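Local coordinates for exosome complex component Rrp41 (Archaeoglobus fulgidus, PDB 3M7N), which probably acts as the catalytic 3'-to-5' exoribonuclease subunit of the archaeal exosome, and can apparently also synthesise heteromeric RNA tails, at residues 42-45 with 50-53; 77-82 with 134-139; 125-130 with 138-143. The protein carries 1 engineered substitution. All blocks are in the same frame, centred on the assembly; numbering follows the deposited sequence.

Contact 1: residues 42-45 with 50-53; sequences SCYL and NKVI
The β hairpin formed by strands 41-47 and 50-60 is held together near its turn by Leu45 and Val52, an antiparallel hydrogen-bonded pair, and by Tyr44 and Ile53, the non-hydrogen-bonded pair beside it. Leu45 N donates to Val52 O at 3.1 Å, and the return bond, Val52 N to Leu45 O at 3.0 Å, is almost perfectly straight, with 177° at the hydrogen. One step further from the turn, the CA of Ile53 approaches Cys43 O at 3.5 Å, a CA-H...O contact. The side chains sort onto two faces. On one, Leu45 CB packs against Val52 CG2 at 3.8 Å, and both residues lean on helix 136-150. On the other, the Tyr44 ring leaves the backbone with CG anti to N (chi1 176°) and reaches back over the partner strand: CD1 comes within 3.3 Å of Val52 O, Ile53 CB lies at the ring edge, and the phenol oxygen ends up 3.2 Å from Lys51 CD. The extended lysine chain crosses the tyrosine side chain obliquely at its end, with CB, CG and CD beside the hydroxyl. That hydroxyl is hydrogen-bonded to Glu46, while Lys51 NZ continues to a salt bridge with Glu43 of the neighbouring exonuclease 2 chain. Replacing Tyr44 with an alanine would probably uncover the methylenes of Lys51 and CB of Ile53, and leave Glu46 without its phenol partner. The chemistry thus divides by face: aliphatic groups are pressed against the helix, whereas the face of Tyr44 and Ile53 also carries the phenol and the lysine amine and meets the second subunit, with paired backbone amides and carbonyls joining the strands in between.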
# COMPACT_ATOMS: atom_id res chain seq x y z
N SER E 42 -4.27 -29.90 -1.45
CA SER E 42 -3.19 -29.79 -0.48
C SER E 42 -2.27 -30.99 -0.48
O SER E 42 -2.61 -32.05 -1.00
CB SER E 42 -3.77 -29.61 0.92
OG SER E 42 -4.73 -30.61 1.19
N CYS E 43 -1.12 -30.82 0.15
CA CYS E 43 -0.17 -31.89 0.27
C CYS E 43 0.74 -31.63 1.44
O CYS E 43 1.28 -30.54 1.56
CB CYS E 43 0.65 -32.01 -1.02
SG CYS E 43 2.09 -33.14 -0.93
N TYR E 44 0.89 -32.63 2.31
CA TYR E 44 1.97 -32.63 3.30
C TYR E 44 3.12 -33.52 2.80
O TYR E 44 2.91 -34.61 2.28
CB TYR E 44 1.48 -33.06 4.69
CG TYR E 44 2.61 -33.16 5.70
CD1 TYR E 44 3.14 -32.02 6.29
CD2 TYR E 44 3.14 -34.38 6.07
CE1 TYR E 44 4.19 -32.10 7.23
CE2 TYR E 44 4.18 -34.47 6.99
CZ TYR E 44 4.70 -33.33 7.56
OH TYR E 44 5.73 -33.43 8.47
N LEU E 45 4.35 -33.04 2.96
CA LEU E 45 5.49 -33.65 2.29
C LEU E 45 6.66 -33.54 3.22
O LEU E 45 6.91 -32.49 3.80
CB LEU E 45 5.78 -32.91 1.01
CG LEU E 45 6.83 -33.19 -0.08
CD1 LEU E 45 8.25 -33.41 0.45
CD2 LEU E 45 6.40 -34.24 -1.08
N ASN E 50 13.26 -31.81 5.98
CA ASN E 50 12.31 -30.80 5.54
C ASN E 50 10.92 -31.26 5.87
O ASN E 50 10.59 -32.42 5.64
CB ASN E 50 12.39 -30.56 4.03
CG ASN E 50 13.63 -29.80 3.62
OD1 ASN E 50 13.79 -28.62 3.97
ND2 ASN E 50 14.52 -30.46 2.87
N LYS E 51 10.11 -30.35 6.40
CA LYS E 51 8.68 -30.65 6.55
C LYS E 51 7.89 -29.48 6.03
O LYS E 51 7.94 -28.39 6.58
CB LYS E 51 8.32 -30.90 8.01
CG LYS E 51 9.08 -32.03 8.65
CD LYS E 51 8.40 -32.50 9.92
CE LYS E 51 9.29 -33.49 10.66
NZ LYS E 51 8.61 -33.92 11.90
N VAL E 52 7.15 -29.71 4.95
CA VAL E 52 6.47 -28.62 4.28
C VAL E 52 5.03 -28.96 4.06
O VAL E 52 4.65 -30.13 4.03
CB VAL E 52 7.12 -28.31 2.91
CG1 VAL E 52 8.62 -28.18 3.05
CG2 VAL E 52 6.78 -29.39 1.91
N ILE E 53 4.22 -27.92 3.90
CA ILE E 53 2.82 -28.10 3.55
C ILE E 53 2.38 -27.14 2.43
O ILE E 53 2.79 -25.98 2.39
CB ILE E 53 1.90 -28.05 4.81
CG1 ILE E 53 0.46 -28.37 4.43
CG2 ILE E 53 2.02 -26.71 5.53
CD1 ILE E 53 -0.35 -28.93 5.58

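Contact 2: residues 77-82 with 134-139; sequences YRYNMA and AGSRTA. With nucleotides of chain L.
Tyr79 and Ser136 meet end-on where a strand faces the start of a helix: the serine OG sits at the edge of the tyrosine ring, in its plane, 2.8 Å from Tyr79 OH in a hydrogen bond whose donor could be either hydroxyl. Tyr79 CG stands anti to the backbone N (chi1 166°), which sends the ring toward the helix and brings CE1 to 4.2 Å from Arg137 CA. Ser136 OG also lies 3.2 Å from O3' of the cytidine nucleotide C6 of chain L, a possible hydrogen bond that is not settled. Arg137 turns its guanidinium edge to the phosphate of that nucleotide, NH2 lying 3.1 Å from OP2, while NH1 is bonded to Gln205. Such a Gly-Ser-Arg helix start near RNA is consistent with the phosphate-binding site of RNase PH relatives. A water links Tyr77 OH, 2.6 Å away, to Arg137 O. Gly135 is the N-cap, its carbonyl gripped by Thr138 OG1 at 2.7 Å and by Ala139 N. Strand 74-81, the outermost of its sheet within this chain, thus meets the first turn of helix 136-150, with Ile101 of helix 96-110 packing on both Tyr79 and Arg137.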
# COMPACT_ATOMS: atom_id res chain seq x y z
N TYR E 77 2.48 -17.80 -6.22
CA TYR E 77 3.10 -18.86 -5.48
C TYR E 77 3.84 -18.13 -4.41
O TYR E 77 4.58 -17.20 -4.68
CB TYR E 77 4.06 -19.65 -6.39
CG TYR E 77 4.77 -20.82 -5.74
CD1 TYR E 77 4.47 -22.13 -6.11
CD2 TYR E 77 5.75 -20.61 -4.79
CE1 TYR E 77 5.12 -23.21 -5.53
CE2 TYR E 77 6.41 -21.68 -4.22
CZ TYR E 77 6.10 -22.98 -4.60
OH TYR E 77 6.77 -24.05 -4.03
N ARG E 78 3.61 -18.54 -3.18
CA ARG E 78 4.27 -17.92 -2.07
C ARG E 78 5.00 -18.97 -1.27
O ARG E 78 4.41 -19.96 -0.83
CB ARG E 78 3.24 -17.20 -1.18
CG ARG E 78 3.89 -16.38 -0.08
CD ARG E 78 2.87 -15.57 0.67
NE ARG E 78 2.34 -16.27 1.83
CZ ARG E 78 2.99 -16.34 2.99
NH1 ARG E 78 2.44 -16.99 4.02
NH2 ARG E 78 4.18 -15.77 3.11
N TYR E 79 6.28 -18.74 -1.08
CA TYR E 79 7.13 -19.61 -0.30
C TYR E 79 7.42 -18.89 1.00
O TYR E 79 7.90 -17.76 1.01
CB TYR E 79 8.43 -19.87 -1.07
CG TYR E 79 9.55 -20.48 -0.25
CD1 TYR E 79 9.80 -21.85 -0.28
CD2 TYR E 79 10.38 -19.67 0.52
CE1 TYR E 79 10.86 -22.41 0.47
CE2 TYR E 79 11.43 -20.22 1.26
CZ TYR E 79 11.67 -21.59 1.23
OH TYR E 79 12.71 -22.10 1.97
N ASN E 80 7.14 -19.56 2.10
CA ASN E 80 7.26 -18.91 3.39
C ASN E 80 7.76 -19.87 4.45
O ASN E 80 7.26 -20.99 4.58
CB ASN E 80 5.91 -18.30 3.81
CG ASN E 80 6.00 -17.53 5.11
OD1 ASN E 80 6.90 -16.70 5.29
ND2 ASN E 80 5.09 -17.80 6.02
N MET E 81 8.76 -19.44 5.19
CA MET E 81 9.29 -20.26 6.26
C MET E 81 8.71 -19.78 7.58
O MET E 81 8.68 -18.58 7.86
CB MET E 81 10.82 -20.16 6.28
CG MET E 81 11.46 -20.28 4.91
SD MET E 81 13.27 -20.21 5.00
CE MET E 81 13.66 -21.75 5.82
N ALA E 82 8.25 -20.72 8.40
CA ALA E 82 7.74 -20.43 9.73
C ALA E 82 8.89 -20.05 10.63
O ALA E 82 10.00 -20.56 10.47
CB ALA E 82 6.98 -21.62 10.28
N ALA E 134 18.28 -28.53 3.98
CA ALA E 134 18.73 -28.26 2.62
C ALA E 134 17.65 -28.72 1.65
O ALA E 134 16.98 -29.71 1.89
CB ALA E 134 20.05 -28.98 2.34
N GLY E 135 17.47 -27.97 0.57
CA GLY E 135 16.53 -28.36 -0.46
C GLY E 135 15.07 -28.02 -0.22
O GLY E 135 14.21 -28.47 -0.98
N SER E 136 14.77 -27.21 0.81
CA SER E 136 13.37 -26.88 1.11
C SER E 136 12.60 -26.34 -0.09
O SER E 136 11.40 -26.59 -0.23
CB SER E 136 13.22 -25.92 2.30
OG SER E 136 13.79 -24.65 2.05
N ARG E 137 13.28 -25.63 -0.99
CA ARG E 137 12.58 -25.15 -2.18
C ARG E 137 12.15 -26.30 -3.10
O ARG E 137 11.10 -26.24 -3.73
CB ARG E 137 13.40 -24.09 -2.92
CG ARG E 137 14.22 -24.60 -4.08
CD ARG E 137 15.14 -23.51 -4.60
NE ARG E 137 15.90 -22.92 -3.50
CZ ARG E 137 16.67 -21.84 -3.62
NH1 ARG E 137 16.78 -21.24 -4.80
NH2 ARG E 137 17.32 -21.36 -2.57
N THR E 138 12.96 -27.37 -3.16
CA THR E 138 12.61 -28.54 -3.97
C THR E 138 11.46 -29.32 -3.31
O THR E 138 10.49 -29.69 -3.97
CB THR E 138 13.85 -29.46 -4.26
OG1 THR E 138 14.27 -30.16 -3.08
CG2 THR E 138 15.02 -28.64 -4.79
N ALA E 139 11.55 -29.51 -2.00
CA ALA E 139 10.43 -30.05 -1.23
C ALA E 139 9.11 -29.31 -1.51
O ALA E 139 8.09 -29.95 -1.83
CB ALA E 139 10.75 -30.04 0.24
P C L 6 19.52 -22.31 0.29
OP1 C L 6 19.41 -23.41 -0.69
OP2 C L 6 19.21 -20.92 -0.15
O5' C L 6 18.65 -22.67 1.59
C5' C L 6 18.82 -23.97 2.17
C4' C L 6 18.64 -24.00 3.67
O4' C L 6 19.37 -22.93 4.32
C3' C L 6 17.23 -23.76 4.18
O3' C L 6 16.38 -24.87 3.87
C2' C L 6 17.55 -23.64 5.67
O2' C L 6 17.84 -24.89 6.29
C1' C L 6 18.80 -22.76 5.61
N1 C L 6 18.46 -21.33 5.86
C2 C L 6 18.31 -20.91 7.18
O2 C L 6 18.47 -21.73 8.09
N3 C L 6 18.00 -19.61 7.42
C4 C L 6 17.84 -18.76 6.40
N4 C L 6 17.53 -17.49 6.70
C5 C L 6 17.99 -19.18 5.04
C6 C L 6 18.30 -20.46 4.82
O HOH W 1 9.36 -23.63 -3.85

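Contact 3: residues 125-130 with 138-143; sequences IFVEVL and TACLNA
Cys140 pushes its short side chain from helix 136-150 into the face of strand 122-129, between Val127 and Val129. Its CB is already in contact: Val127 CG1 lies 3.3 Å from it, and Val127 CB is 3.8 Å away. From there the SG points back toward the backbone N side, anti to the carbonyl carbon (chi1 -62°), so that the sulfur runs along the strand instead of away from it. At this tip it finds Val127 CG1 again, 3.3 Å from SG, and Val129 CG2 at 3.8 Å from the same sulfur. One methyl of Val127 therefore touches both side-chain atoms of the cysteine, while a methyl of the residue two places on meets the far end. The other branch of Val127, CG2, looks toward the helix backbone and comes to 4.1 Å from Cys140 O. The strand backbone directs Val127 toward the helix, and its first torsion, with CG1 anti to N (chi1 -166°), presents that methyl to the cysteine. No hydrogen bond crosses between the two segments: a thiol meets branched aliphatic groups in a buried, tightly packed setting. The small cysteine is consistent with the close approach of the backbones, the CA atoms of Val127 and Cys140 being 6.1 Å apart. Residues of alternate parity serve the opposite face of the strand, where Phe126 and Glu128 approach Pro87 and His140 of the exonuclease 2 chain. Within the sheet, strand 122-129 runs between strand 50-60 and strand 74-81, the last being its parallel neighbour. Both flanking strands also reach Cys140, through Val52 and Tyr77, so Cys140 touches three neighbouring strands, while Ala143 one turn on reaches Leu45 of strand 41-47, with the other side of the helix turned to Ser161 and Thr160 of strand 158-167.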
# COMPACT_ATOMS: atom_id res chain seq x y z
N ILE E 125 -1.06 -20.45 -4.90
CA ILE E 125 -0.30 -21.56 -4.35
C ILE E 125 0.53 -21.09 -3.17
O ILE E 125 1.38 -20.19 -3.29
CB ILE E 125 0.61 -22.19 -5.41
CG1 ILE E 125 -0.23 -22.59 -6.63
CG2 ILE E 125 1.33 -23.41 -4.84
CD1 ILE E 125 0.58 -22.81 -7.88
N PHE E 126 0.28 -21.70 -2.02
CA PHE E 126 1.02 -21.33 -0.83
C PHE E 126 1.76 -22.55 -0.37
O PHE E 126 1.24 -23.66 -0.39
CB PHE E 126 0.07 -20.86 0.28
CG PHE E 126 -0.76 -19.66 -0.11
CD1 PHE E 126 -2.03 -19.83 -0.64
CD2 PHE E 126 -0.27 -18.37 0.05
CE1 PHE E 126 -2.80 -18.73 -1.01
CE2 PHE E 126 -1.03 -17.27 -0.31
CZ PHE E 126 -2.30 -17.44 -0.85
N VAL E 127 3.00 -22.35 0.03
CA VAL E 127 3.74 -23.44 0.60
C VAL E 127 4.44 -22.94 1.84
O VAL E 127 5.06 -21.87 1.84
CB VAL E 127 4.77 -24.07 -0.39
CG1 VAL E 127 5.22 -25.39 0.19
CG2 VAL E 127 4.17 -24.32 -1.75
N GLU E 128 4.36 -23.74 2.90
CA GLU E 128 4.90 -23.35 4.19
C GLU E 128 5.95 -24.33 4.65
O GLU E 128 5.70 -25.53 4.77
CB GLU E 128 3.77 -23.30 5.21
CG GLU E 128 3.92 -22.19 6.22
CD GLU E 128 3.66 -20.82 5.61
OE1 GLU E 128 2.61 -20.60 4.95
OE2 GLU E 128 4.53 -19.96 5.78
N VAL E 129 7.15 -23.82 4.92
CA VAL E 129 8.18 -24.64 5.50
C VAL E 129 8.02 -24.68 7.02
O VAL E 129 8.33 -23.72 7.70
CB VAL E 129 9.60 -24.13 5.13
CG1 VAL E 129 10.64 -25.07 5.68
CG2 VAL E 129 9.75 -24.00 3.63
N LEU E 130 7.53 -25.81 7.52
CA LEU E 130 7.34 -26.02 8.94
C LEU E 130 8.65 -26.43 9.58
O LEU E 130 8.91 -26.14 10.75
CB LEU E 130 6.29 -27.11 9.16
CG LEU E 130 4.90 -26.70 8.65
CD1 LEU E 130 3.89 -27.82 8.83
CD2 LEU E 130 4.43 -25.40 9.36
N THR E 138 12.96 -27.37 -3.16
CA THR E 138 12.61 -28.54 -3.97
C THR E 138 11.46 -29.32 -3.31
O THR E 138 10.49 -29.69 -3.97
CB THR E 138 13.85 -29.46 -4.26
OG1 THR E 138 14.27 -30.16 -3.08
CG2 THR E 138 15.02 -28.64 -4.79
N ALA E 139 11.55 -29.51 -2.00
CA ALA E 139 10.43 -30.05 -1.23
C ALA E 139 9.11 -29.31 -1.51
O ALA E 139 8.09 -29.95 -1.83
CB ALA E 139 10.75 -30.04 0.24
N CYS E 140 9.13 -27.98 -1.44
CA CYS E 140 7.89 -27.21 -1.69
C CYS E 140 7.39 -27.41 -3.10
O CYS E 140 6.19 -27.56 -3.32
CB CYS E 140 8.08 -25.72 -1.38
SG CYS E 140 8.48 -25.45 0.36
N LEU E 141 8.29 -27.39 -4.06
CA LEU E 141 7.86 -27.60 -5.44
C LEU E 141 7.19 -28.97 -5.60
O LEU E 141 6.17 -29.09 -6.29
CB LEU E 141 9.02 -27.43 -6.41
CG LEU E 141 9.44 -26.02 -6.83
CD1 LEU E 141 10.77 -26.06 -7.62
CD2 LEU E 141 8.32 -25.33 -7.62
N ASN E 142 7.74 -30.00 -4.94
CA ASN E 142 7.12 -31.32 -5.05
C ASN E 142 5.76 -31.31 -4.40
O ASN E 142 4.81 -31.87 -4.94
CB ASN E 142 7.99 -32.44 -4.45
CG ASN E 142 9.21 -32.73 -5.28
OD1 ASN E 142 9.12 -32.84 -6.52
ND2 ASN E 142 10.37 -32.84 -4.63
N ALA E 143 5.68 -30.68 -3.22
CA ALA E 143 4.41 -30.65 -2.50
C ALA E 143 3.40 -29.84 -3.28
O ALA E 143 2.23 -30.22 -3.39
CB ALA E 143 4.61 -30.09 -1.11

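Overall arrangement
All three contacts are largely buried and belong to one five-stranded sheet, on one face of which helix 136-150 lies. Contact 1 joins neighbouring strands within the sheet and relies on backbone hydrogen bonds; contacts 2 and 3 join strands to the helix and rely on side chains. They differ in turn: contact 3, along the helix body, is wholly apolar, whereas contact 2, at the helix start, is polar, hydrated and next to the RNA. The segments also bond directly, as Ile53 O probably accepts from Glu128 N, Asn80 O from Val129 N, and Ala134 O from Asn50 ND2. Strand 122-129 thereby connects the hairpin to strand 74-81.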